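Local coordinates for thrombospondin related anonymous protein (Plasmodium falciparum, PDB 4F1J) that probably mediates adhesion of the malaria parasite to host cells, its von Willebrand factor A domain holding a magnesium ion at a metal-ion-dependent adhesion site, at residues M34-Q39 / V119-G124; L175-A180 / K185-P190; Q38-N43 / I47-N52; D9-M14 / R108-N113. One frame throughout, in Å; residues are numbered along the deposited sequence.

Contact 1: M34-Q39 / V119-G124. With MG (magnesium ion), chain C.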
loop_
_atom_site.group_PDB
_atom_site.type_symbol
_atom_site.label_atom_id
_atom_site.label_comp_id
_atom_site.label_asym_id
_atom_site.label_seq_id
_atom_site.Cartn_x
_atom_site.Cartn_y
_atom_site.Cartn_z
ATOM N N MET A 34 -1.588 -7.713 -7.655
ATOM C CA MET A 34 -2.791 -8.359 -8.193
ATOM C C MET A 34 -3.575 -9.190 -7.162
ATOM O O MET A 34 -4.818 -9.039 -7.041
ATOM C CB MET A 34 -2.438 -9.165 -9.450
ATOM C CG MET A 34 -2.066 -8.247 -10.576
ATOM S SD MET A 34 -1.572 -9.104 -12.086
ATOM C CE MET A 34 -3.184 -9.512 -12.746
ATOM N N LYS A 35 -2.874 -10.057 -6.438
ATOM C CA LYS A 35 -3.477 -10.874 -5.401
ATOM C C LYS A 35 -4.022 -10.003 -4.255
ATOM O O LYS A 35 -5.042 -10.312 -3.679
ATOM C CB LYS A 35 -2.478 -11.917 -4.867
ATOM C CG LYS A 35 -3.122 -12.949 -3.946
ATOM C CD LYS A 35 -2.360 -14.222 -3.864
ATOM C CE LYS A 35 -3.055 -15.218 -2.913
ATOM N NZ LYS A 35 -2.351 -16.533 -2.816
ATOM N N LEU A 36 -3.355 -8.905 -3.936
ATOM C CA LEU A 36 -3.842 -8.010 -2.888
ATOM C C LEU A 36 -5.212 -7.474 -3.290
ATOM O O LEU A 36 -6.181 -7.529 -2.497
ATOM C CB LEU A 36 -2.838 -6.865 -2.694
ATOM C CG LEU A 36 -3.170 -5.771 -1.668
ATOM C CD1 LEU A 36 -1.847 -5.085 -1.324
ATOM C CD2 LEU A 36 -4.212 -4.701 -2.087
ATOM N N ILE A 37 -5.302 -7.005 -4.529
ATOM C CA ILE A 37 -6.548 -6.471 -5.078
ATOM C C ILE A 37 -7.637 -7.531 -5.099
ATOM O O ILE A 37 -8.804 -7.238 -4.824
ATOM C CB ILE A 37 -6.310 -5.827 -6.446
ATOM C CG1 ILE A 37 -5.545 -4.513 -6.221
ATOM C CG2 ILE A 37 -7.644 -5.628 -7.236
ATOM C CD1 ILE A 37 -4.900 -3.923 -7.452
ATOM N N GLN A 38 -7.252 -8.781 -5.331
ATOM C CA GLN A 38 -8.225 -9.877 -5.229
ATOM C C GLN A 38 -8.817 -10.091 -3.820
ATOM O O GLN A 38 -9.841 -10.751 -3.694
ATOM C CB GLN A 38 -7.620 -11.172 -5.730
ATOM C CG GLN A 38 -7.411 -11.141 -7.205
ATOM C CD GLN A 38 -6.732 -12.373 -7.715
ATOM O OE1 GLN A 38 -5.806 -12.889 -7.089
ATOM N NE2 GLN A 38 -7.184 -12.857 -8.871
ATOM N N GLN A 39 -8.185 -9.533 -2.780
ATOM C CA GLN A 39 -8.690 -9.620 -1.428
ATOM C C GLN A 39 -9.745 -8.567 -1.129
ATOM O O GLN A 39 -10.256 -8.554 -0.029
ATOM C CB GLN A 39 -7.565 -9.446 -0.400
ATOM C CG GLN A 39 -6.341 -10.374 -0.605
ATOM C CD GLN A 39 -6.732 -11.820 -0.799
ATOM O OE1 GLN A 39 -7.414 -12.415 0.054
ATOM N NE2 GLN A 39 -6.295 -12.410 -1.906
ATOM N N VAL A 119 -2.056 1.152 2.385
ATOM C CA VAL A 119 -1.301 -0.098 2.396
ATOM C C VAL A 119 -0.064 0.074 1.544
ATOM O O VAL A 119 -0.164 0.384 0.337
ATOM C CB VAL A 119 -2.108 -1.268 1.879
ATOM C CG1 VAL A 119 -1.243 -2.517 1.889
ATOM C CG2 VAL A 119 -3.347 -1.473 2.765
ATOM N N ILE A 120 1.091 -0.051 2.204
ATOM C CA ILE A 120 2.400 0.131 1.577
ATOM C C ILE A 120 3.008 -1.256 1.284
ATOM O O ILE A 120 3.101 -2.090 2.178
ATOM C CB ILE A 120 3.350 0.926 2.503
ATOM C CG1 ILE A 120 2.908 2.382 2.649
ATOM C CG2 ILE A 120 4.769 0.854 1.954
ATOM C CD1 ILE A 120 3.294 3.039 4.016
ATOM N N LEU A 121 3.432 -1.486 0.044
ATOM C CA LEU A 121 4.263 -2.636 -0.320
ATOM C C LEU A 121 5.688 -2.106 -0.537
ATOM O O LEU A 121 5.897 -1.224 -1.360
ATOM C CB LEU A 121 3.744 -3.314 -1.586
ATOM C CG LEU A 121 2.263 -3.703 -1.662
ATOM C CD1 LEU A 121 1.998 -4.424 -3.003
ATOM C CD2 LEU A 121 1.843 -4.505 -0.455
ATOM N N THR A 122 6.658 -2.568 0.259
ATOM C CA THR A 122 8.007 -1.980 0.152
ATOM C C THR A 122 9.091 -3.010 0.357
ATOM O O THR A 122 8.917 -3.945 1.104
ATOM C CB THR A 122 8.178 -0.799 1.145
ATOM O OG1 THR A 122 9.385 -0.051 0.850
ATOM C CG2 THR A 122 8.152 -1.275 2.601
ATOM N N ASP A 123 10.236 -2.794 -0.285
ATOM C CA ASP A 123 11.412 -3.660 -0.076
ATOM C C ASP A 123 12.592 -2.898 0.540
ATOM O O ASP A 123 13.731 -3.375 0.493
ATOM C CB ASP A 123 11.834 -4.290 -1.399
ATOM C CG ASP A 123 12.766 -3.419 -2.218
ATOM O OD1 ASP A 123 12.661 -2.151 -2.181
ATOM O OD2 ASP A 123 13.566 -4.023 -2.960
ATOM N N GLY A 124 12.323 -1.718 1.085
ATOM C CA GLY A 124 13.390 -0.865 1.603
ATOM C C GLY A 124 12.961 0.047 2.726
ATOM O O GLY A 124 11.857 -0.055 3.270
HETATM MG MG MG C . 14.089 -0.710 -2.515
HETATM O O HOH W 1 15.279 -1.466 -1.053
HETATM O O HOH W 2 12.797 0.543 -1.359
HETATM O O HOH W 3 15.518 0.643 -2.728
#

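Contact 2: L175-A180 / K185-P190. With EDO (1,2-ethanediol), chain L.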
loop_
_atom_site.group_PDB
_atom_site.type_symbol
_atom_site.label_atom_id
_atom_site.label_comp_id
_atom_site.label_asym_id
_atom_site.label_seq_id
_atom_site.Cartn_x
_atom_site.Cartn_y
_atom_site.Cartn_z
ATOM N N LEU A 175 -1.161 -4.715 11.637
ATOM C CA LEU A 175 -0.957 -3.843 10.474
ATOM C C LEU A 175 0.408 -4.011 9.803
ATOM O O LEU A 175 0.744 -3.227 8.927
ATOM C CB LEU A 175 -1.148 -2.376 10.865
ATOM C CG LEU A 175 -2.591 -2.016 11.262
ATOM C CD1 LEU A 175 -2.655 -0.560 11.674
ATOM C CD2 LEU A 175 -3.562 -2.290 10.128
ATOM N N TYR A 176 1.153 -5.041 10.195
ATOM C CA TYR A 176 2.448 -5.306 9.613
ATOM C C TYR A 176 2.648 -6.793 9.298
ATOM O O TYR A 176 2.309 -7.652 10.099
ATOM C CB TYR A 176 3.569 -4.803 10.533
ATOM C CG TYR A 176 4.928 -5.082 9.947
ATOM C CD1 TYR A 176 5.312 -4.502 8.745
ATOM C CD2 TYR A 176 5.823 -5.968 10.557
ATOM C CE1 TYR A 176 6.546 -4.788 8.154
ATOM C CE2 TYR A 176 7.071 -6.230 9.995
ATOM C CZ TYR A 176 7.430 -5.646 8.796
ATOM O OH TYR A 176 8.672 -5.905 8.235
ATOM N N ALA A 177 3.212 -7.083 8.136
ATOM C CA ALA A 177 3.734 -8.405 7.837
ATOM C C ALA A 177 4.929 -8.241 6.928
ATOM O O ALA A 177 5.106 -7.193 6.288
ATOM C CB ALA A 177 2.644 -9.289 7.188
ATOM N N ASP A 178 5.760 -9.273 6.872
ATOM C CA ASP A 178 6.813 -9.300 5.876
ATOM C C ASP A 178 6.992 -10.707 5.292
ATOM O O ASP A 178 6.418 -11.694 5.785
ATOM C CB ASP A 178 8.107 -8.633 6.388
ATOM C CG ASP A 178 8.648 -9.242 7.668
ATOM O OD1 ASP A 178 8.608 -10.498 7.819
ATOM O OD2 ASP A 178 9.160 -8.472 8.511
ATOM N N SER A 179 7.779 -10.772 4.218
ATOM C CA SER A 179 7.941 -11.993 3.425
ATOM C C SER A 179 9.217 -11.963 2.603
ATOM O O SER A 179 9.654 -10.906 2.153
ATOM C CB SER A 179 6.774 -12.141 2.451
ATOM O OG SER A 179 6.865 -13.360 1.710
ATOM N N ALA A 180 9.798 -13.138 2.380
ATOM C CA ALA A 180 10.839 -13.295 1.367
ATOM C C ALA A 180 10.165 -13.168 0.024
ATOM O O ALA A 180 8.966 -13.446 -0.082
ATOM C CB ALA A 180 11.529 -14.658 1.506
ATOM N N LYS A 185 3.073 -14.296 -2.175
ATOM C CA LYS A 185 1.661 -14.583 -2.464
ATOM C C LYS A 185 1.000 -15.446 -1.383
ATOM O O LYS A 185 -0.232 -15.506 -1.311
ATOM C CB LYS A 185 1.477 -15.203 -3.863
ATOM C CG LYS A 185 1.542 -14.160 -4.992
ATOM C CD LYS A 185 1.505 -14.815 -6.371
ATOM C CE LYS A 185 0.095 -15.191 -6.767
ATOM N NZ LYS A 185 0.109 -15.861 -8.095
ATOM N N ASN A 186 1.810 -16.096 -0.544
ATOM C CA ASN A 186 1.302 -16.869 0.603
ATOM C C ASN A 186 1.080 -16.050 1.865
ATOM O O ASN A 186 0.404 -16.505 2.790
ATOM C CB ASN A 186 2.263 -18.001 0.922
ATOM C CG ASN A 186 2.489 -18.917 -0.260
ATOM O OD1 ASN A 186 3.637 -19.230 -0.605
ATOM N ND2 ASN A 186 1.400 -19.358 -0.891
ATOM N N VAL A 187 1.651 -14.853 1.915
ATOM C CA VAL A 187 1.584 -14.008 3.119
ATOM C C VAL A 187 0.509 -12.919 2.954
ATOM O O VAL A 187 -0.076 -12.477 3.936
ATOM C CB VAL A 187 2.971 -13.392 3.465
ATOM C CG1 VAL A 187 2.885 -12.558 4.773
ATOM C CG2 VAL A 187 4.024 -14.499 3.616
ATOM N N ILE A 188 0.197 -12.561 1.710
ATOM C CA ILE A 188 -0.652 -11.384 1.432
ATOM C C ILE A 188 -2.107 -11.578 1.878
ATOM O O ILE A 188 -2.724 -10.659 2.407
ATOM C CB ILE A 188 -0.571 -10.956 -0.073
ATOM C CG1 ILE A 188 -1.227 -9.577 -0.306
ATOM C CG2 ILE A 188 -1.221 -12.002 -0.981
ATOM C CD1 ILE A 188 -0.595 -8.431 0.440
ATOM N N GLY A 189 -2.647 -12.783 1.700
ATOM C CA GLY A 189 -4.025 -13.061 2.144
ATOM C C GLY A 189 -4.235 -12.892 3.639
ATOM O O GLY A 189 -5.065 -12.086 4.056
ATOM N N PRO A 190 -3.482 -13.648 4.471
ATOM C CA PRO A 190 -3.535 -13.469 5.918
ATOM C C PRO A 190 -3.272 -12.024 6.366
ATOM O O PRO A 190 -3.925 -11.525 7.280
ATOM C CB PRO A 190 -2.436 -14.409 6.405
ATOM C CG PRO A 190 -2.421 -15.503 5.381
ATOM C CD PRO A 190 -2.598 -14.773 4.095
HETATM C C1 EDO L . -3.059 -4.250 15.905
HETATM O O1 EDO L . -2.080 -5.198 16.337
HETATM C C2 EDO L . -2.468 -2.987 15.280
HETATM O O2 EDO L . -1.560 -3.246 14.202
#

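Contact 3: Q38-N43 / I47-N52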
loop_
_atom_site.group_PDB
_atom_site.type_symbol
_atom_site.label_atom_id
_atom_site.label_comp_id
_atom_site.label_asym_id
_atom_site.label_seq_id
_atom_site.Cartn_x
_atom_site.Cartn_y
_atom_site.Cartn_z
ATOM N N GLN A 38 -7.252 -8.781 -5.331
ATOM C CA GLN A 38 -8.225 -9.877 -5.229
ATOM C C GLN A 38 -8.817 -10.091 -3.820
ATOM O O GLN A 38 -9.841 -10.751 -3.694
ATOM C CB GLN A 38 -7.620 -11.172 -5.730
ATOM C CG GLN A 38 -7.411 -11.141 -7.205
ATOM C CD GLN A 38 -6.732 -12.373 -7.715
ATOM O OE1 GLN A 38 -5.806 -12.889 -7.089
ATOM N NE2 GLN A 38 -7.184 -12.857 -8.871
ATOM N N GLN A 39 -8.185 -9.533 -2.780
ATOM C CA GLN A 39 -8.690 -9.620 -1.428
ATOM C C GLN A 39 -9.745 -8.567 -1.129
ATOM O O GLN A 39 -10.256 -8.554 -0.029
ATOM C CB GLN A 39 -7.565 -9.446 -0.400
ATOM C CG GLN A 39 -6.341 -10.374 -0.605
ATOM C CD GLN A 39 -6.732 -11.820 -0.799
ATOM O OE1 GLN A 39 -7.414 -12.415 0.054
ATOM N NE2 GLN A 39 -6.295 -12.410 -1.906
ATOM N N LEU A 40 -10.012 -7.673 -2.070
ATOM C CA LEU A 40 -10.870 -6.503 -1.833
ATOM C C LEU A 40 -12.189 -6.628 -2.555
ATOM O O LEU A 40 -12.214 -6.911 -3.760
ATOM C CB LEU A 40 -10.194 -5.244 -2.368
ATOM C CG LEU A 40 -8.728 -5.014 -1.969
ATOM C CD1 LEU A 40 -8.208 -3.761 -2.673
ATOM C CD2 LEU A 40 -8.603 -4.902 -0.484
ATOM N N ASN A 41 -13.275 -6.315 -1.843
ATOM C CA ASN A 41 -14.548 -6.107 -2.513
ATOM C C ASN A 41 -14.641 -4.694 -3.068
ATOM O O ASN A 41 -15.168 -3.784 -2.409
ATOM C CB ASN A 41 -15.729 -6.409 -1.593
ATOM C CG ASN A 41 -17.038 -6.230 -2.307
ATOM O OD1 ASN A 41 -17.070 -6.255 -3.535
ATOM N ND2 ASN A 41 -18.115 -5.966 -1.553
ATOM N N LEU A 42 -14.095 -4.491 -4.262
ATOM C CA LEU A 42 -14.184 -3.196 -4.927
ATOM C C LEU A 42 -15.630 -3.003 -5.385
ATOM O O LEU A 42 -16.183 -3.849 -6.078
ATOM C CB LEU A 42 -13.230 -3.084 -6.106
ATOM C CG LEU A 42 -11.736 -3.159 -5.745
ATOM C CD1 LEU A 42 -10.884 -2.795 -6.960
ATOM C CD2 LEU A 42 -11.323 -2.275 -4.527
ATOM N N ASN A 43 -16.240 -1.894 -4.971
ATOM C CA ASN A 43 -17.664 -1.651 -5.225
ATOM C C ASN A 43 -18.010 -0.247 -4.809
ATOM O O ASN A 43 -17.504 0.245 -3.793
ATOM C CB ASN A 43 -18.556 -2.612 -4.416
ATOM C CG ASN A 43 -20.032 -2.519 -4.793
ATOM O OD1 ASN A 43 -20.800 -1.639 -4.310
ATOM N ND2 ASN A 43 -20.463 -3.452 -5.639
ATOM N N ILE A 47 -15.258 -1.099 -0.973
ATOM C CA ILE A 47 -13.904 -0.569 -1.117
ATOM C C ILE A 47 -13.753 0.232 -2.411
ATOM O O ILE A 47 -14.223 -0.169 -3.484
ATOM C CB ILE A 47 -12.827 -1.713 -1.105
ATOM C CG1 ILE A 47 -13.001 -2.666 0.081
ATOM C CG2 ILE A 47 -11.404 -1.106 -1.167
ATOM C CD1 ILE A 47 -12.694 -2.119 1.370
ATOM N N HIS A 48 -13.104 1.391 -2.301
ATOM C CA HIS A 48 -12.660 2.143 -3.450
ATOM C C HIS A 48 -11.131 2.192 -3.362
ATOM O O HIS A 48 -10.575 2.702 -2.375
ATOM C CB HIS A 48 -13.161 3.588 -3.448
ATOM C CG HIS A 48 -14.646 3.745 -3.613
ATOM N ND1 HIS A 48 -15.219 4.946 -3.985
ATOM C CD2 HIS A 48 -15.677 2.884 -3.422
ATOM C CE1 HIS A 48 -16.534 4.809 -4.039
ATOM N NE2 HIS A 48 -16.840 3.575 -3.690
ATOM N N LEU A 49 -10.479 1.707 -4.418
ATOM C CA LEU A 49 -9.029 1.669 -4.520
ATOM C C LEU A 49 -8.425 2.895 -5.159
ATOM O O LEU A 49 -8.920 3.416 -6.153
ATOM C CB LEU A 49 -8.615 0.444 -5.358
ATOM C CG LEU A 49 -7.121 0.191 -5.536
ATOM C CD1 LEU A 49 -6.486 -0.245 -4.224
ATOM C CD2 LEU A 49 -6.985 -0.876 -6.649
ATOM N N TYR A 50 -7.294 3.324 -4.584
ATOM C CA TYR A 50 -6.364 4.267 -5.202
ATOM C C TYR A 50 -5.040 3.524 -5.261
ATOM O O TYR A 50 -4.740 2.710 -4.394
ATOM C CB TYR A 50 -6.199 5.498 -4.334
ATOM C CG TYR A 50 -4.950 6.333 -4.621
ATOM C CD1 TYR A 50 -3.717 6.036 -4.007
ATOM C CD2 TYR A 50 -5.004 7.393 -5.526
ATOM C CE1 TYR A 50 -2.594 6.831 -4.256
ATOM C CE2 TYR A 50 -3.864 8.162 -5.805
ATOM C CZ TYR A 50 -2.673 7.865 -5.165
ATOM O OH TYR A 50 -1.556 8.661 -5.443
ATOM N N ALA A 51 -4.255 3.793 -6.288
ATOM C CA ALA A 51 -2.927 3.171 -6.367
ATOM C C ALA A 51 -1.927 4.142 -6.918
ATOM O O ALA A 51 -2.197 4.861 -7.880
ATOM C CB ALA A 51 -2.947 1.870 -7.222
ATOM N N ASN A 52 -0.766 4.178 -6.282
ATOM C CA ASN A 52 0.403 4.810 -6.882
ATOM C C ASN A 52 1.602 3.904 -6.809
ATOM O O ASN A 52 1.600 2.925 -6.060
ATOM C CB ASN A 52 0.696 6.239 -6.367
ATOM C CG ASN A 52 1.238 6.326 -4.940
ATOM O OD1 ASN A 52 2.000 5.480 -4.476
ATOM N ND2 ASN A 52 0.866 7.407 -4.242
#

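Contact 4: D9-M14 / R108-N113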
loop_
_atom_site.group_PDB
_atom_site.type_symbol
_atom_site.label_atom_id
_atom_site.label_comp_id
_atom_site.label_asym_id
_atom_site.label_seq_id
_atom_site.Cartn_x
_atom_site.Cartn_y
_atom_site.Cartn_z
ATOM N N ASP A 9 -11.735 3.683 1.738
ATOM C CA ASP A 9 -10.905 4.236 0.667
ATOM C C ASP A 9 -9.520 3.671 0.961
ATOM O O ASP A 9 -8.946 3.929 2.038
ATOM C CB ASP A 9 -10.910 5.770 0.646
ATOM C CG ASP A 9 -12.264 6.353 0.282
ATOM O OD1 ASP A 9 -13.026 5.689 -0.475
ATOM O OD2 ASP A 9 -12.529 7.514 0.685
ATOM N N LEU A 10 -9.007 2.854 0.036
ATOM C CA LEU A 10 -7.764 2.108 0.285
ATOM C C LEU A 10 -6.711 2.612 -0.693
ATOM O O LEU A 10 -6.898 2.545 -1.901
ATOM C CB LEU A 10 -7.987 0.594 0.144
ATOM C CG LEU A 10 -6.891 -0.348 0.629
ATOM C CD1 LEU A 10 -7.414 -1.771 0.825
ATOM C CD2 LEU A 10 -5.688 -0.337 -0.366
ATOM N N TYR A 11 -5.649 3.176 -0.138
ATOM C CA TYR A 11 -4.574 3.798 -0.879
ATOM C C TYR A 11 -3.381 2.846 -0.899
ATOM O O TYR A 11 -2.582 2.744 0.071
ATOM C CB TYR A 11 -4.140 5.151 -0.279
ATOM C CG TYR A 11 -5.258 6.136 -0.083
ATOM C CD1 TYR A 11 -6.077 6.079 1.046
ATOM C CD2 TYR A 11 -5.536 7.087 -1.020
ATOM C CE1 TYR A 11 -7.130 6.970 1.210
ATOM C CE2 TYR A 11 -6.568 7.984 -0.861
ATOM C CZ TYR A 11 -7.360 7.933 0.265
ATOM O OH TYR A 11 -8.421 8.829 0.378
ATOM N N LEU A 12 -3.265 2.156 -2.024
ATOM C CA LEU A 12 -2.151 1.236 -2.265
ATOM C C LEU A 12 -0.913 2.018 -2.763
ATOM O O LEU A 12 -0.954 2.650 -3.832
ATOM C CB LEU A 12 -2.577 0.153 -3.275
ATOM C CG LEU A 12 -1.482 -0.839 -3.671
ATOM C CD1 LEU A 12 -0.970 -1.635 -2.476
ATOM C CD2 LEU A 12 -2.042 -1.768 -4.809
ATOM N N LEU A 13 0.189 1.974 -1.996
ATOM C CA LEU A 13 1.412 2.684 -2.353
ATOM C C LEU A 13 2.458 1.617 -2.609
ATOM O O LEU A 13 2.888 0.917 -1.684
ATOM C CB LEU A 13 1.894 3.632 -1.225
ATOM C CG LEU A 13 0.870 4.524 -0.535
ATOM C CD1 LEU A 13 1.540 5.575 0.340
ATOM C CD2 LEU A 13 -0.141 5.178 -1.447
ATOM N N MET A 14 2.855 1.489 -3.876
ATOM C CA MET A 14 3.685 0.354 -4.301
ATOM C C MET A 14 5.097 0.832 -4.652
ATOM O O MET A 14 5.293 1.532 -5.629
ATOM C CB MET A 14 3.019 -0.328 -5.492
ATOM C CG MET A 14 3.760 -1.518 -6.005
ATOM S SD MET A 14 2.824 -2.279 -7.343
ATOM C CE MET A 14 3.745 -3.815 -7.593
ATOM N N ARG A 108 -10.516 16.961 -0.073
ATOM C CA ARG A 108 -11.773 16.274 0.202
ATOM C C ARG A 108 -12.215 15.403 -0.979
ATOM O O ARG A 108 -13.392 15.302 -1.334
ATOM C CB ARG A 108 -12.852 17.258 0.649
ATOM C CG ARG A 108 -13.900 16.622 1.572
ATOM C CD ARG A 108 -14.863 17.657 2.145
ATOM N NE ARG A 108 -14.034 18.708 2.713
ATOM C CZ ARG A 108 -13.553 18.705 3.957
ATOM N NH1 ARG A 108 -12.752 19.682 4.328
ATOM N NH2 ARG A 108 -13.899 17.779 4.828
ATOM N N ILE A 109 -11.239 14.719 -1.547
ATOM C CA ILE A 109 -11.517 13.750 -2.592
ATOM C C ILE A 109 -12.042 12.446 -1.999
ATOM O O ILE A 109 -12.866 11.753 -2.615
ATOM C CB ILE A 109 -10.248 13.466 -3.431
ATOM C CG1 ILE A 109 -9.652 14.757 -4.009
ATOM C CG2 ILE A 109 -10.560 12.474 -4.592
ATOM C CD1 ILE A 109 -10.580 15.568 -4.819
ATOM N N ASN A 110 -11.546 12.085 -0.822
ATOM C CA ASN A 110 -11.972 10.871 -0.156
ATOM C C ASN A 110 -13.451 10.941 0.240
ATOM O O ASN A 110 -13.987 12.055 0.425
ATOM C CB ASN A 110 -11.114 10.645 1.098
ATOM C CG ASN A 110 -11.330 11.707 2.130
ATOM O OD1 ASN A 110 -11.031 12.878 1.876
ATOM N ND2 ASN A 110 -11.891 11.338 3.278
ATOM N N ARG A 111 -14.090 9.774 0.370
ATOM C CA ARG A 111 -15.381 9.678 1.051
ATOM C C ARG A 111 -15.184 9.960 2.540
ATOM O O ARG A 111 -14.467 9.241 3.227
ATOM C CB ARG A 111 -16.014 8.296 0.851
ATOM C CG ARG A 111 -16.416 8.009 -0.563
ATOM C CD ARG A 111 -16.913 6.575 -0.697
ATOM N NE ARG A 111 -15.847 5.615 -0.481
ATOM C CZ ARG A 111 -16.011 4.309 -0.339
ATOM N NH1 ARG A 111 -17.231 3.740 -0.427
ATOM N NH2 ARG A 111 -14.958 3.562 -0.135
ATOM N N GLU A 112 -15.801 11.036 3.036
ATOM C CA GLU A 112 -15.739 11.368 4.448
ATOM C C GLU A 112 -16.316 10.248 5.293
ATOM O O GLU A 112 -15.882 10.040 6.422
ATOM C CB GLU A 112 -16.538 12.645 4.724
ATOM C CG GLU A 112 -15.943 13.890 4.180
ATOM C CD GLU A 112 -16.810 15.105 4.526
ATOM O OE1 GLU A 112 -18.032 14.995 4.325
ATOM O OE2 GLU A 112 -16.283 16.129 5.015
ATOM N N ASN A 113 -17.266 9.509 4.740
ATOM C CA ASN A 113 -17.950 8.447 5.458
ATOM C C ASN A 113 -17.114 7.165 5.521
ATOM O O ASN A 113 -17.413 6.304 6.334
ATOM C CB ASN A 113 -19.326 8.161 4.801
ATOM C CG ASN A 113 -20.336 7.524 5.766
ATOM O OD1 ASN A 113 -20.804 8.185 6.699
ATOM N ND2 ASN A 113 -20.704 6.253 5.523
#

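Contact 1: M34-Q39 / V119-G124
Leu36 meets Val119 and Leu121 purely methyl to methyl; the flat groups lie beyond them, at the far ends of the two segments. The Gln39 amide points its edge back at the helix, NE2 donating to Lys35 O at 3.0 Å with that oxygen close to the amide plane. The carboxylate of Asp123 turns one oxygen to the magnesium ion, with OD1 at 2.1 Å and OD2 too distant to bind it. Three waters and the hydroxyls of Ser17 and Ser19 complete the six ligands of this MIDAS, and one of the waters donates to Asp123 O. In the apolar centre, Leu36 CD1 and Leu121 CD2 reach tip to tip at 3.8 Å. Val119 instead slides past Leu36 in the opposite direction, its CG1 lying 4.2 Å from Leu36 CD1. With CG anti to the backbone N (chi1 178°), Leu36 extends toward the strand, while Val119 and Leu121 project from the strand face turned to the helix. The buried contact seats the end of helix 22-38 against central strand 115-122. Helix 184-200 adds Ile188 and Met192 beside Leu36, and strand 145-151 places Phe149 on Leu121.

Contact 2: L175-A180 / K185-P190
The last strand of the sheet, 176-179, is followed, after a short connection, by the C-terminal helix 184-200, which runs back alongside it; this is the closing strand-helix unit of the von Willebrand factor A fold. Strand 176-179 and helix segment 185-190 are nearly antiparallel, at 169°, with axes 8.3 Å apart. Val187 makes the whole contact from the helix side, one branch to each part of the strand. Its CG1, set anti to the backbone N (chi1 -178°), lies 4.1 Å from Ala177 CB and also comes against the carbonyl oxygen of Asp178. The other methyl, CG2, packs on Ser179, 3.8 Å from its CB and 3.6 Å from its OG. Ser179 OG donates to Ala180 O at 2.8 Å, which satisfies the hydroxyl where it lies against the methyl. At the start of the segment, Leu175 N donates to O2 of a bound ethanediol at 3.0 Å, probably a molecule from the crystallisation liquor. Strand 176-179 pairs with strand 145-151, whose Phe149 touches both Ser179 and Val187. Phe191, further along the helix, touches Ala177, and Ile188 faces helix 22-38 through Leu32, Lys35 and Leu36.

Contact 3: Q38-N43 / I47-N52
Leu42 and Ile47 lie at a slant to one another, Leu42 CD2 resting 3.6 Å from Ile47 CG2. The same methyl also sits 3.9 Å from Leu49 CB, placing the leucine end over two residues of the strand. Leu40 comes in beside it more loosely, its CD1 4.2 Å from Leu49 CD1. With Ile47 CG2 anti to the backbone N and CG1 beside that N (chi1 -50°), one branch faces Leu42 while CG1 packs against the carbonyl oxygen of Asn41. The backbones are joined by a single beta bridge: Ile47 N donates to Asn41 O at 3.0 Å, and Ile47 O accepts from Asn43 N at 3.0 Å. Bonding to the residues before and after Leu42 is the parallel pattern, and it pins the loop after helix 22-38 to strand 47-54 at Ile47. The second bond is the straighter, at 165°; Leu42 CA adds a C-H...O contact to the same oxygen. Asn41 is the centre of an inverse gamma turn. His48 turns the edge of its ring to the loop, CD2 lying 3.2 Å from Asn43 O, while its NE2 is hydrogen-bonded to Glu44 O and the Asn43 side chain to Asn45 N.

Contact 4: D9-M14 / R108-N113
Asp9 and Arg111 form the tight part of this contact, the carboxylate being held by both the backbone and the side chain of the arginine. Arg111 NE and NH2 converge on a single oxygen, at 2.8 Å and 2.9 Å from Asp9 OD1, in a salt bridge. Both approach from the same face of the carboxylate, while OD1 itself lies close to the guanidinium plane; the two planes are 36° apart. The bend of the arginine chain at chi3 (-67°) turns the NE and NH2 edge of the guanidinium to the aspartate. The other oxygen, Asp9 OD2, uses its syn lone pair to accept Arg111 N at 2.8 Å, so both oxygens are held. Gln116 NE2 is a further donor to OD2, and Arg111 NH2 also reaches Ala46 O, tying the pair to strand 115-122 and to the residue just before strand 47-54. Next to it, Asn110 CB packs 3.3 Å from Tyr11 OH, which is hydrogen-bonded to Gln116 OE1.

The outer side of the loop is much looser. There Arg108 NH2 and Glu112 OE2 make a salt bridge of 2.9 Å between exposed residues that take no part in gripping the strand and that touch a crystal neighbour. Arg108 has positive phi and ends helix 94-106 in a Schellman motif. The loop then leads into strand 115-122, beside strand 8-15 in the sheet. Such a helix-to-strand connection, packed at the N-terminal end of parallel strands, belongs to the Rossmann-like von Willebrand factor A fold, whose magnesium site lies at the strands' other end.

Overall arrangement
From the N terminus, strand 8-15 opens contact 4, which closes a long loop only at 108-113. Within that loop lie both segments of contact 3, a short closure between the end of helix 22-38 and strand 47-54. Contact 1 starts from the same helix end, sharing Gln38 and Gln39 with contact 3, but closes at 119-124, beyond the second segment of contact 4; contacts 1 and 4 therefore cross. Contact 2 follows in series, a short closure at the C-terminal side. All four reach one sheet: strand pairing joins contact 4 to contacts 1 and 3, while a probable hydrogen bond from Lys35 NZ to the backbone oxygen of Lys185 links contact 1 to contact 2.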